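2-C-methyl-D-erythritol 4-phosphate cytidylyltransferase (Anaerococcus prevotii, PDB 4KT7) probably catalyses the transfer of a cytidylyl group from CTP to 2-C-methyl-D-erythritol 4-phosphate, a step of isoprenoid biosynthesis by the DXP pathway. Local coordinates at residues K38-S48 with I67-Y75; S103-R113 with I165-I176. One frame throughout, in Å; residues are numbered along the deposited sequence.

Contact 1: residues K38-S48 with I67-Y75; sequences KVLEITLDTVS and IIKDILEKY
Tyr-75 turns its ring against helix 39-48 and lays one face over Leu-44, whose CG stands 4.2 Å from the ring centroid and 25° off the normal, a CH-pi contact. Lys-74 CG covers the opposite face, so the ring is sandwiched. Its OH donates to Asp-45 OD1, which comes in at the ring edge; the modelled bond is very short and its exact length doubtful. Lys-74 runs out extended beyond CG to form a salt bridge with the same carboxylate, its NZ 3.1 Å from Asp-45 OD1 in a weak hydrogen bond, while Arg-37 pairs with OD2. A phenylalanine in place of Tyr-75 lacks the hydroxyl and would probably leave Asp-45 OD1 with Lys-74 as its remaining polar partner across this contact. The two helix segments run 36° apart, their axes 11.1 Å from each other at closest approach; they belong to successive beta-alpha-beta crossovers of the Rossmann-like sheet, helix 39-48 resting on strands 10-16 and 55-60, helix 65-73 on strands 55-60 and 79-83. Nearer the start of helix 39-48, Ile-71 packs on Lys-38 and Glu-41. With its CG1 anti to the carbonyl carbon (chi1 -77°), CG1 packs 3.8 Å from Glu-41 CG, and CD1 lies 3.7 Å from Lys-38 CD, so two polar residues supply their aliphatic parts. Deeper, toward the sheet, Leu-40 CD2 meets Ile-68 CD1 at 3.7 Å, and Leu-44 CD2 touches Leu-72 CD2 at the same distance; in both pairs the side chains cross at about a right angle.

Contact 2: residues S103-R113 with I165-I176; sequences SELVLTHDGVR and IQTPQAFDKKLI
Thr-167 reaches the C-terminal end of strand 105-110 with its hydroxyl, and OG1 accepts from Asp-110 N at 3.1 Å in an almost straight bond (173°). Its chi1 of 78° sets OG1 between the backbone N and the carbonyl carbon, which also brings it 2.7 Å from His-109 ND1, while CG2 packs against Asp-110 OD2. The His-109 ring is held at its other nitrogen, NE2 donating in the ring plane to Arg-113 O at 2.9 Å. Arg-113 runs extended from CG to NE and lays one guanidinium face over Gln-166 CB; its NE lies 3.0 Å from Asp-110 OD2 in a salt bridge made on the anti side of the carboxylate. Along the strands, Val-106 pairs with Phe-171 and Thr-108 with Gln-169 as hydrogen-bonded antiparallel pairs. Val-106 CG1 lies 3.6 Å from Ile-176 CG2, and Ile-176 CD1 sits over the centre of the Phe-171 ring. On the other face, Leu-107, with CG anti to the backbone N, lies beside Pro-168, pointing the same way, with CG 3.9 Å from Pro-168 CB; a cis peptide precedes this proline, and Phe-121 of helix 118-127 packs on both residues. At the start of this strand Lys-173 N donates to Glu-104 O at 2.9 Å, and Asp-172 caps the helix that follows by accepting from Leu-175 N. This antiparallel ladder, joining the parallel strands 10-16 and 105-110 to strands 168-172 and 133-139, is characteristic of the mixed central sheet of GT-A-like nucleotidyltransferases.

In the fold
Contact 2 lies near the middle of the chain, its centre about 6 Å from the centre of the chain, and most of its touching residues are buried; the centre of contact 1 is about 16 Å from it, where two helices lie against the parallel part of the same sheet. Their chemistry differs accordingly: contact 2 is a backbone ladder with apolar side chains along it and a polar cluster at the C-terminal end of strand 105-110, whereas contact 1 is side-chain packing of apolar groups with a salt bridge between Lys-74 and Asp-45 beside it. The two meet directly, with Thr-43 OG1 of helix 39-48 probably hydrogen-bonded to Gly-111 O at 2.8 Å. Strand 10-16 touches both helix 39-48 and strand 105-110.

Contact 1: residues K38-S48 with I67-Y75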
loop_
_atom_site.group_PDB
_atom_site.type_symbol
_atom_site.label_atom_id
_atom_site.label_comp_id
_atom_site.label_asym_id
_atom_site.label_seq_id
_atom_site.Cartn_x
_atom_site.Cartn_y
_atom_site.Cartn_z
ATOM N N LYS A 38 -18.799 -16.602 2.189
ATOM C CA LYS A 38 -17.512 -16.821 2.842
ATOM C C LYS A 38 -16.408 -16.459 1.849
ATOM O O LYS A 38 -16.492 -16.822 0.677
ATOM C CB LYS A 38 -17.380 -18.278 3.289
ATOM C CG LYS A 38 -18.384 -18.697 4.353
ATOM C CD LYS A 38 -18.233 -20.173 4.696
ATOM C CE LYS A 38 -19.554 -20.925 4.564
ATOM N NZ LYS A 38 -20.589 -20.445 5.513
ATOM N N VAL A 39 -15.399 -15.721 2.303
ATOM C CA VAL A 39 -14.339 -15.256 1.406
ATOM C C VAL A 39 -13.672 -16.388 0.631
ATOM O O VAL A 39 -13.378 -16.249 -0.560
ATOM C CB VAL A 39 -13.303 -14.403 2.156
ATOM C CG1 VAL A 39 -12.082 -14.143 1.290
ATOM C CG2 VAL A 39 -13.951 -13.085 2.608
ATOM N N LEU A 40 -13.467 -17.522 1.288
ATOM C CA LEU A 40 -12.777 -18.635 0.653
ATOM C C LEU A 40 -13.621 -19.191 -0.487
ATOM O O LEU A 40 -13.079 -19.660 -1.485
ATOM C CB LEU A 40 -12.460 -19.737 1.672
ATOM C CG LEU A 40 -11.709 -20.944 1.108
ATOM C CD1 LEU A 40 -10.395 -20.515 0.464
ATOM C CD2 LEU A 40 -11.457 -21.980 2.197
ATOM N N GLU A 41 -14.944 -19.129 -0.344
ATOM C CA GLU A 41 -15.842 -19.638 -1.376
ATOM C C GLU A 41 -15.764 -18.806 -2.647
ATOM O O GLU A 41 -15.801 -19.345 -3.751
ATOM C CB GLU A 41 -17.289 -19.662 -0.883
ATOM C CG GLU A 41 -17.636 -20.815 0.026
ATOM C CD GLU A 41 -19.120 -20.849 0.343
ATOM O OE1 GLU A 41 -19.570 -20.040 1.184
ATOM O OE2 GLU A 41 -19.840 -21.663 -0.270
ATOM N N ILE A 42 -15.662 -17.491 -2.497
ATOM C CA ILE A 42 -15.560 -16.609 -3.658
ATOM C C ILE A 42 -14.259 -16.919 -4.399
ATOM O O ILE A 42 -14.220 -16.982 -5.635
ATOM C CB ILE A 42 -15.584 -15.119 -3.229
ATOM C CG1 ILE A 42 -16.849 -14.823 -2.410
ATOM C CG2 ILE A 42 -15.482 -14.194 -4.438
ATOM C CD1 ILE A 42 -16.756 -13.566 -1.587
ATOM N N THR A 43 -13.193 -17.129 -3.633
ATOM C CA THR A 43 -11.887 -17.434 -4.197
ATOM C C THR A 43 -11.917 -18.761 -4.936
ATOM O O THR A 43 -11.491 -18.865 -6.094
ATOM C CB THR A 43 -10.836 -17.549 -3.090
ATOM O OG1 THR A 43 -10.849 -16.351 -2.303
ATOM C CG2 THR A 43 -9.440 -17.767 -3.686
ATOM N N LEU A 44 -12.430 -19.778 -4.255
ATOM C CA LEU A 44 -12.473 -21.132 -4.797
ATOM C C LEU A 44 -13.370 -21.191 -6.034
ATOM O O LEU A 44 -13.081 -21.917 -6.993
ATOM C CB LEU A 44 -12.952 -22.087 -3.708
ATOM C CG LEU A 44 -12.608 -23.558 -3.865
ATOM C CD1 LEU A 44 -11.145 -23.718 -4.234
ATOM C CD2 LEU A 44 -12.909 -24.287 -2.568
ATOM N N ASP A 45 -14.444 -20.404 -6.018
ATOM C CA ASP A 45 -15.293 -20.260 -7.190
ATOM C C ASP A 45 -14.465 -19.830 -8.388
ATOM O O ASP A 45 -14.559 -20.429 -9.462
ATOM C CB ASP A 45 -16.393 -19.225 -6.954
ATOM C CG ASP A 45 -17.650 -19.829 -6.361
ATOM O OD1 ASP A 45 -17.705 -21.068 -6.201
ATOM O OD2 ASP A 45 -18.588 -19.058 -6.068
ATOM N N THR A 46 -13.662 -18.785 -8.213
ATOM C CA THR A 46 -12.840 -18.302 -9.317
ATOM C C THR A 46 -11.804 -19.333 -9.773
ATOM O O THR A 46 -11.694 -19.598 -10.972
ATOM C CB THR A 46 -12.157 -16.951 -9.008
ATOM O OG1 THR A 46 -13.159 -15.937 -8.831
ATOM C CG2 THR A 46 -11.230 -16.548 -10.162
ATOM N N VAL A 47 -11.049 -19.913 -8.841
ATOM C CA VAL A 47 -9.982 -20.847 -9.210
ATOM C C VAL A 47 -10.528 -22.103 -9.889
ATOM O O VAL A 47 -9.918 -22.628 -10.818
ATOM C CB VAL A 47 -9.118 -21.268 -8.004
ATOM C CG1 VAL A 47 -8.027 -22.219 -8.453
ATOM C CG2 VAL A 47 -8.486 -20.061 -7.354
ATOM N N SER A 48 -11.684 -22.582 -9.446
ATOM C CA SER A 48 -12.215 -23.814 -10.021
ATOM C C SER A 48 -12.706 -23.609 -11.456
ATOM O O SER A 48 -12.911 -24.581 -12.183
ATOM C CB SER A 48 -13.305 -24.423 -9.132
ATOM O OG SER A 48 -14.438 -23.583 -9.097
ATOM N N ILE A 67 -16.571 -27.389 8.068
ATOM C CA ILE A 67 -17.059 -26.356 7.162
ATOM C C ILE A 67 -16.336 -26.422 5.815
ATOM O O ILE A 67 -16.923 -26.114 4.769
ATOM C CB ILE A 67 -16.912 -24.952 7.784
ATOM C CG1 ILE A 67 -17.608 -24.915 9.145
ATOM C CG2 ILE A 67 -17.482 -23.890 6.865
ATOM C CD1 ILE A 67 -19.090 -25.230 9.094
ATOM N N ILE A 68 -15.067 -26.830 5.831
ATOM C CA ILE A 68 -14.339 -27.039 4.580
ATOM C C ILE A 68 -14.981 -28.138 3.737
ATOM O O ILE A 68 -15.132 -27.980 2.521
ATOM C CB ILE A 68 -12.851 -27.355 4.807
ATOM C CG1 ILE A 68 -12.114 -26.097 5.278
ATOM C CG2 ILE A 68 -12.197 -27.824 3.513
ATOM C CD1 ILE A 68 -12.012 -25.009 4.207
ATOM N N LYS A 69 -15.375 -29.237 4.381
ATOM C CA LYS A 69 -16.059 -30.325 3.693
ATOM C C LYS A 69 -17.371 -29.857 3.057
ATOM O O LYS A 69 -17.709 -30.243 1.930
ATOM C CB LYS A 69 -16.355 -31.464 4.674
ATOM C CG LYS A 69 -15.128 -32.177 5.214
ATOM C CD LYS A 69 -15.545 -33.294 6.177
ATOM C CE LYS A 69 -14.349 -34.119 6.643
ATOM N NZ LYS A 69 -14.721 -35.171 7.642
ATOM N N ASP A 70 -18.117 -29.036 3.791
ATOM C CA ASP A 70 -19.414 -28.556 3.318
ATOM C C ASP A 70 -19.222 -27.662 2.100
ATOM O O ASP A 70 -19.986 -27.711 1.137
ATOM C CB ASP A 70 -20.135 -27.775 4.418
ATOM C CG ASP A 70 -20.572 -28.654 5.578
ATOM O OD1 ASP A 70 -20.612 -29.895 5.415
ATOM O OD2 ASP A 70 -20.891 -28.094 6.649
ATOM N N ILE A 71 -18.186 -26.842 2.153
ATOM C CA ILE A 71 -17.877 -25.957 1.052
ATOM C C ILE A 71 -17.454 -26.769 -0.171
ATOM O O ILE A 71 -17.869 -26.474 -1.294
ATOM C CB ILE A 71 -16.807 -24.935 1.473
ATOM C CG1 ILE A 71 -17.458 -23.844 2.340
ATOM C CG2 ILE A 71 -16.100 -24.338 0.264
ATOM C CD1 ILE A 71 -16.461 -23.026 3.146
ATOM N N LEU A 72 -16.677 -27.826 0.054
ATOM C CA LEU A 72 -16.135 -28.620 -1.053
ATOM C C LEU A 72 -17.154 -29.504 -1.769
ATOM O O LEU A 72 -16.911 -29.929 -2.901
ATOM C CB LEU A 72 -14.937 -29.460 -0.595
ATOM C CG LEU A 72 -13.668 -28.642 -0.389
ATOM C CD1 LEU A 72 -12.479 -29.526 -0.038
ATOM C CD2 LEU A 72 -13.385 -27.861 -1.656
ATOM N N GLU A 73 -18.290 -29.774 -1.130
ATOM C CA GLU A 73 -19.313 -30.621 -1.747
ATOM C C GLU A 73 -19.886 -29.979 -3.002
ATOM O O GLU A 73 -20.287 -30.666 -3.937
ATOM C CB GLU A 73 -20.455 -30.910 -0.774
ATOM C CG GLU A 73 -20.082 -31.816 0.372
ATOM C CD GLU A 73 -21.299 -32.368 1.074
ATOM O OE1 GLU A 73 -22.250 -31.591 1.322
ATOM O OE2 GLU A 73 -21.314 -33.582 1.362
ATOM N N LYS A 74 -19.928 -28.654 -3.009
ATOM C CA LYS A 74 -20.470 -27.910 -4.141
ATOM C C LYS A 74 -19.573 -28.036 -5.386
ATOM O O LYS A 74 -20.019 -27.808 -6.515
ATOM C CB LYS A 74 -20.717 -26.444 -3.732
ATOM C CG LYS A 74 -20.195 -25.386 -4.697
ATOM C CD LYS A 74 -20.643 -23.977 -4.290
ATOM C CE LYS A 74 -20.193 -22.941 -5.324
ATOM N NZ LYS A 74 -20.479 -21.531 -4.923
ATOM N N TYR A 75 -18.320 -28.442 -5.186
ATOM C CA TYR A 75 -17.377 -28.553 -6.302
ATOM C C TYR A 75 -17.173 -29.981 -6.829
ATOM O O TYR A 75 -16.970 -30.927 -6.058
ATOM C CB TYR A 75 -16.038 -27.898 -5.946
ATOM C CG TYR A 75 -16.176 -26.434 -5.581
ATOM C CD1 TYR A 75 -16.267 -25.455 -6.563
ATOM C CD2 TYR A 75 -16.232 -26.033 -4.260
ATOM C CE1 TYR A 75 -16.404 -24.115 -6.232
ATOM C CE2 TYR A 75 -16.371 -24.699 -3.923
ATOM C CZ TYR A 75 -16.454 -23.745 -4.911
ATOM O OH TYR A 75 -16.588 -22.418 -4.560
#

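Contact 2: residues S103-R113 with I165-I176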
loop_
_atom_site.group_PDB
_atom_site.type_symbol
_atom_site.label_atom_id
_atom_site.label_comp_id
_atom_site.label_asym_id
_atom_site.label_seq_id
_atom_site.Cartn_x
_atom_site.Cartn_y
_atom_site.Cartn_z
ATOM N N SER A 103 2.687 -33.539 -11.092
ATOM C CA SER A 103 2.716 -32.073 -11.099
ATOM C C SER A 103 4.071 -31.485 -11.539
ATOM O O SER A 103 5.112 -31.776 -10.942
ATOM C CB SER A 103 2.356 -31.536 -9.718
ATOM O OG SER A 103 2.327 -30.116 -9.763
ATOM N N GLU A 104 4.079 -30.661 -12.586
ATOM C CA GLU A 104 5.335 -30.024 -12.989
ATOM C C GLU A 104 5.349 -28.523 -12.762
ATOM O O GLU A 104 6.410 -27.898 -12.819
ATOM C CB GLU A 104 5.655 -30.307 -14.454
ATOM C CG GLU A 104 5.983 -31.752 -14.764
ATOM C CD GLU A 104 7.028 -31.874 -15.854
ATOM O OE1 GLU A 104 8.210 -31.562 -15.575
ATOM O OE2 GLU A 104 6.667 -32.264 -16.987
ATOM N N LEU A 105 4.173 -27.941 -12.547
ATOM C CA LEU A 105 4.050 -26.493 -12.323
ATOM C C LEU A 105 3.110 -26.242 -11.156
ATOM O O LEU A 105 2.111 -26.940 -11.019
ATOM C CB LEU A 105 3.500 -25.807 -13.579
ATOM C CG LEU A 105 4.321 -25.934 -14.860
ATOM C CD1 LEU A 105 3.512 -25.496 -16.084
ATOM C CD2 LEU A 105 5.621 -25.139 -14.760
ATOM N N VAL A 106 3.414 -25.264 -10.301
ATOM C CA VAL A 106 2.540 -25.002 -9.160
ATOM C C VAL A 106 2.249 -23.520 -9.031
ATOM O O VAL A 106 3.164 -22.685 -9.078
ATOM C CB VAL A 106 3.107 -25.564 -7.829
ATOM C CG1 VAL A 106 4.535 -25.133 -7.620
ATOM C CG2 VAL A 106 2.247 -25.136 -6.638
ATOM N N LEU A 107 0.965 -23.199 -8.920
ATOM C CA LEU A 107 0.521 -21.840 -8.644
ATOM C C LEU A 107 0.052 -21.782 -7.186
ATOM O O LEU A 107 -0.610 -22.699 -6.695
ATOM C CB LEU A 107 -0.622 -21.476 -9.614
ATOM C CG LEU A 107 -1.399 -20.165 -9.443
ATOM C CD1 LEU A 107 -1.816 -19.635 -10.820
ATOM C CD2 LEU A 107 -2.634 -20.365 -8.566
ATOM N N THR A 108 0.406 -20.714 -6.479
ATOM C CA THR A 108 -0.034 -20.559 -5.098
ATOM C C THR A 108 -0.917 -19.327 -5.035
ATOM O O THR A 108 -0.721 -18.399 -5.815
ATOM C CB THR A 108 1.157 -20.383 -4.147
ATOM O OG1 THR A 108 1.881 -19.187 -4.502
ATOM C CG2 THR A 108 2.088 -21.568 -4.280
ATOM N N HIS A 109 -1.883 -19.301 -4.120
ATOM C CA HIS A 109 -2.732 -18.113 -3.978
ATOM C C HIS A 109 -3.342 -18.081 -2.590
ATOM O O HIS A 109 -3.669 -19.144 -2.035
ATOM C CB HIS A 109 -3.842 -18.113 -5.029
ATOM C CG HIS A 109 -4.736 -16.905 -4.979
ATOM N ND1 HIS A 109 -4.334 -15.661 -5.440
ATOM C CD2 HIS A 109 -6.005 -16.755 -4.546
ATOM C CE1 HIS A 109 -5.337 -14.808 -5.304
ATOM N NE2 HIS A 109 -6.360 -15.436 -4.763
ATOM N N ASP A 110 -3.497 -16.870 -2.038
ATOM C CA ASP A 110 -4.075 -16.692 -0.703
ATOM C C ASP A 110 -5.574 -16.912 -0.755
ATOM O O ASP A 110 -6.284 -16.241 -1.520
ATOM C CB ASP A 110 -3.846 -15.264 -0.167
ATOM C CG ASP A 110 -2.376 -14.911 0.007
ATOM O OD1 ASP A 110 -1.547 -15.835 0.203
ATOM O OD2 ASP A 110 -2.053 -13.693 -0.040
ATOM N N GLY A 111 -6.075 -17.812 0.082
ATOM C CA GLY A 111 -7.506 -17.992 0.196
ATOM C C GLY A 111 -8.270 -16.712 0.517
ATOM O O GLY A 111 -9.440 -16.576 0.135
ATOM N N VAL A 112 -7.632 -15.767 1.210
ATOM C CA VAL A 112 -8.319 -14.520 1.553
ATOM C C VAL A 112 -8.119 -13.377 0.551
ATOM O O VAL A 112 -8.262 -12.205 0.918
ATOM C CB VAL A 112 -7.975 -14.026 2.985
ATOM C CG1 VAL A 112 -8.468 -15.028 4.032
ATOM C CG2 VAL A 112 -6.479 -13.784 3.129
ATOM N N ARG A 113 -7.775 -13.713 -0.695
ATOM C CA ARG A 113 -7.761 -12.738 -1.792
ATOM C C ARG A 113 -8.827 -13.140 -2.803
ATOM O O ARG A 113 -8.528 -13.728 -3.843
ATOM C CB ARG A 113 -6.380 -12.643 -2.464
ATOM C CG ARG A 113 -5.265 -12.018 -1.601
ATOM C CD ARG A 113 -3.975 -11.834 -2.383
ATOM N NE ARG A 113 -2.876 -11.303 -1.562
ATOM C CZ ARG A 113 -2.567 -10.011 -1.461
ATOM N NH1 ARG A 113 -3.270 -9.107 -2.133
ATOM N NH2 ARG A 113 -1.558 -9.622 -0.686
ATOM N N ILE A 165 3.685 -6.569 -3.863
ATOM C CA ILE A 165 3.304 -7.889 -4.350
ATOM C C ILE A 165 1.928 -8.314 -3.888
ATOM O O ILE A 165 1.416 -7.854 -2.869
ATOM C CB ILE A 165 4.320 -8.985 -3.952
ATOM C CG1 ILE A 165 4.245 -9.269 -2.453
ATOM C CG2 ILE A 165 5.728 -8.563 -4.369
ATOM C CD1 ILE A 165 5.141 -10.398 -2.004
ATOM N N GLN A 166 1.317 -9.214 -4.648
ATOM C CA GLN A 166 0.087 -9.833 -4.204
ATOM C C GLN A 166 0.196 -11.324 -4.525
ATOM O O GLN A 166 1.299 -11.871 -4.584
ATOM C CB GLN A 166 -1.136 -9.154 -4.862
ATOM C CG GLN A 166 -1.016 -8.849 -6.383
ATOM C CD GLN A 166 -2.226 -8.100 -6.940
ATOM O OE1 GLN A 166 -2.884 -8.560 -7.887
ATOM N NE2 GLN A 166 -2.522 -6.935 -6.359
ATOM N N THR A 167 -0.928 -11.998 -4.704
ATOM C CA THR A 167 -0.887 -13.363 -5.222
ATOM C C THR A 167 -1.982 -13.426 -6.273
ATOM O O THR A 167 -2.922 -12.637 -6.213
ATOM C CB THR A 167 -1.089 -14.420 -4.118
ATOM O OG1 THR A 167 -2.475 -14.507 -3.778
ATOM C CG2 THR A 167 -0.257 -14.098 -2.875
ATOM N N PRO A 168 -1.904 -14.370 -7.224
ATOM C CA PRO A 168 -1.048 -15.567 -7.291
ATOM C C PRO A 168 0.427 -15.342 -7.616
ATOM O O PRO A 168 0.862 -14.257 -8.039
ATOM C CB PRO A 168 -1.687 -16.383 -8.416
ATOM C CG PRO A 168 -2.244 -15.343 -9.328
ATOM C CD PRO A 168 -2.807 -14.281 -8.388
ATOM N N GLN A 169 1.191 -16.398 -7.360
ATOM C CA GLN A 169 2.572 -16.529 -7.770
ATOM C C GLN A 169 2.621 -17.934 -8.365
ATOM O O GLN A 169 1.752 -18.740 -8.062
ATOM C CB GLN A 169 3.486 -16.457 -6.540
ATOM C CG GLN A 169 3.442 -15.141 -5.782
ATOM C CD GLN A 169 4.552 -15.046 -4.743
ATOM O OE1 GLN A 169 5.048 -16.061 -4.247
ATOM N NE2 GLN A 169 4.963 -13.830 -4.431
ATOM N N ALA A 170 3.607 -18.246 -9.201
ATOM C CA ALA A 170 3.708 -19.621 -9.704
ATOM C C ALA A 170 5.146 -19.977 -10.081
ATOM O O ALA A 170 5.945 -19.088 -10.388
ATOM C CB ALA A 170 2.762 -19.820 -10.908
ATOM N N PHE A 171 5.467 -21.274 -10.061
ATOM C CA PHE A 171 6.854 -21.747 -10.205
ATOM C C PHE A 171 6.914 -23.099 -10.877
ATOM O O PHE A 171 5.930 -23.851 -10.855
ATOM C CB PHE A 171 7.521 -21.909 -8.823
ATOM C CG PHE A 171 7.324 -20.743 -7.933
ATOM C CD1 PHE A 171 8.208 -19.673 -7.961
ATOM C CD2 PHE A 171 6.227 -20.683 -7.096
ATOM C CE1 PHE A 171 7.991 -18.568 -7.155
ATOM C CE2 PHE A 171 6.020 -19.579 -6.276
ATOM C CZ PHE A 171 6.898 -18.525 -6.323
ATOM N N ASP A 172 8.081 -23.398 -11.447
ATOM C CA ASP A 172 8.507 -24.764 -11.765
ATOM C C ASP A 172 8.417 -25.560 -10.465
ATOM O O ASP A 172 8.942 -25.130 -9.429
ATOM C CB ASP A 172 9.951 -24.731 -12.308
ATOM C CG ASP A 172 10.481 -26.108 -12.694
ATOM O OD1 ASP A 172 10.947 -26.837 -11.800
ATOM O OD2 ASP A 172 10.471 -26.461 -13.890
ATOM N N LYS A 173 7.717 -26.693 -10.480
ATOM C CA LYS A 173 7.468 -27.425 -9.232
ATOM C C LYS A 173 8.719 -28.007 -8.564
ATOM O O LYS A 173 8.862 -27.910 -7.355
ATOM C CB LYS A 173 6.426 -28.542 -9.437
ATOM C CG LYS A 173 6.023 -29.280 -8.144
ATOM C CD LYS A 173 6.689 -30.652 -8.017
ATOM C CE LYS A 173 6.378 -31.257 -6.639
ATOM N NZ LYS A 173 7.084 -32.543 -6.370
ATOM N N LYS A 174 9.610 -28.630 -9.325
ATOM C CA LYS A 174 10.830 -29.166 -8.711
ATOM C C LYS A 174 11.669 -28.051 -8.121
ATOM O O LYS A 174 12.267 -28.191 -7.064
ATOM C CB LYS A 174 11.676 -29.934 -9.723
ATOM C CG LYS A 174 11.082 -31.262 -10.118
ATOM C CD LYS A 174 12.152 -32.211 -10.633
ATOM C CE LYS A 174 11.569 -33.590 -10.894
ATOM N NZ LYS A 174 12.632 -34.605 -11.150
ATOM N N LEU A 175 11.699 -26.929 -8.810
ATOM C CA LEU A 175 12.516 -25.827 -8.365
ATOM C C LEU A 175 11.999 -25.278 -7.054
ATOM O O LEU A 175 12.749 -25.207 -6.090
ATOM C CB LEU A 175 12.554 -24.739 -9.425
ATOM C CG LEU A 175 13.524 -23.591 -9.159
ATOM C CD1 LEU A 175 14.905 -24.138 -8.847
ATOM C CD2 LEU A 175 13.576 -22.678 -10.394
ATOM N N ILE A 176 10.720 -24.896 -6.999
ATOM C CA ILE A 176 10.185 -24.355 -5.753
ATOM C C ILE A 176 10.222 -25.370 -4.620
ATOM O O ILE A 176 10.515 -25.011 -3.480
ATOM C CB ILE A 176 8.775 -23.733 -5.909
ATOM C CG1 ILE A 176 8.445 -22.842 -4.714
ATOM C CG2 ILE A 176 7.711 -24.796 -6.068
ATOM C CD1 ILE A 176 9.452 -21.704 -4.529
HETATM O O HOH W 1 8.987 -29.289 -12.240
HETATM O O HOH W 2 8.573 -27.685 -15.268
#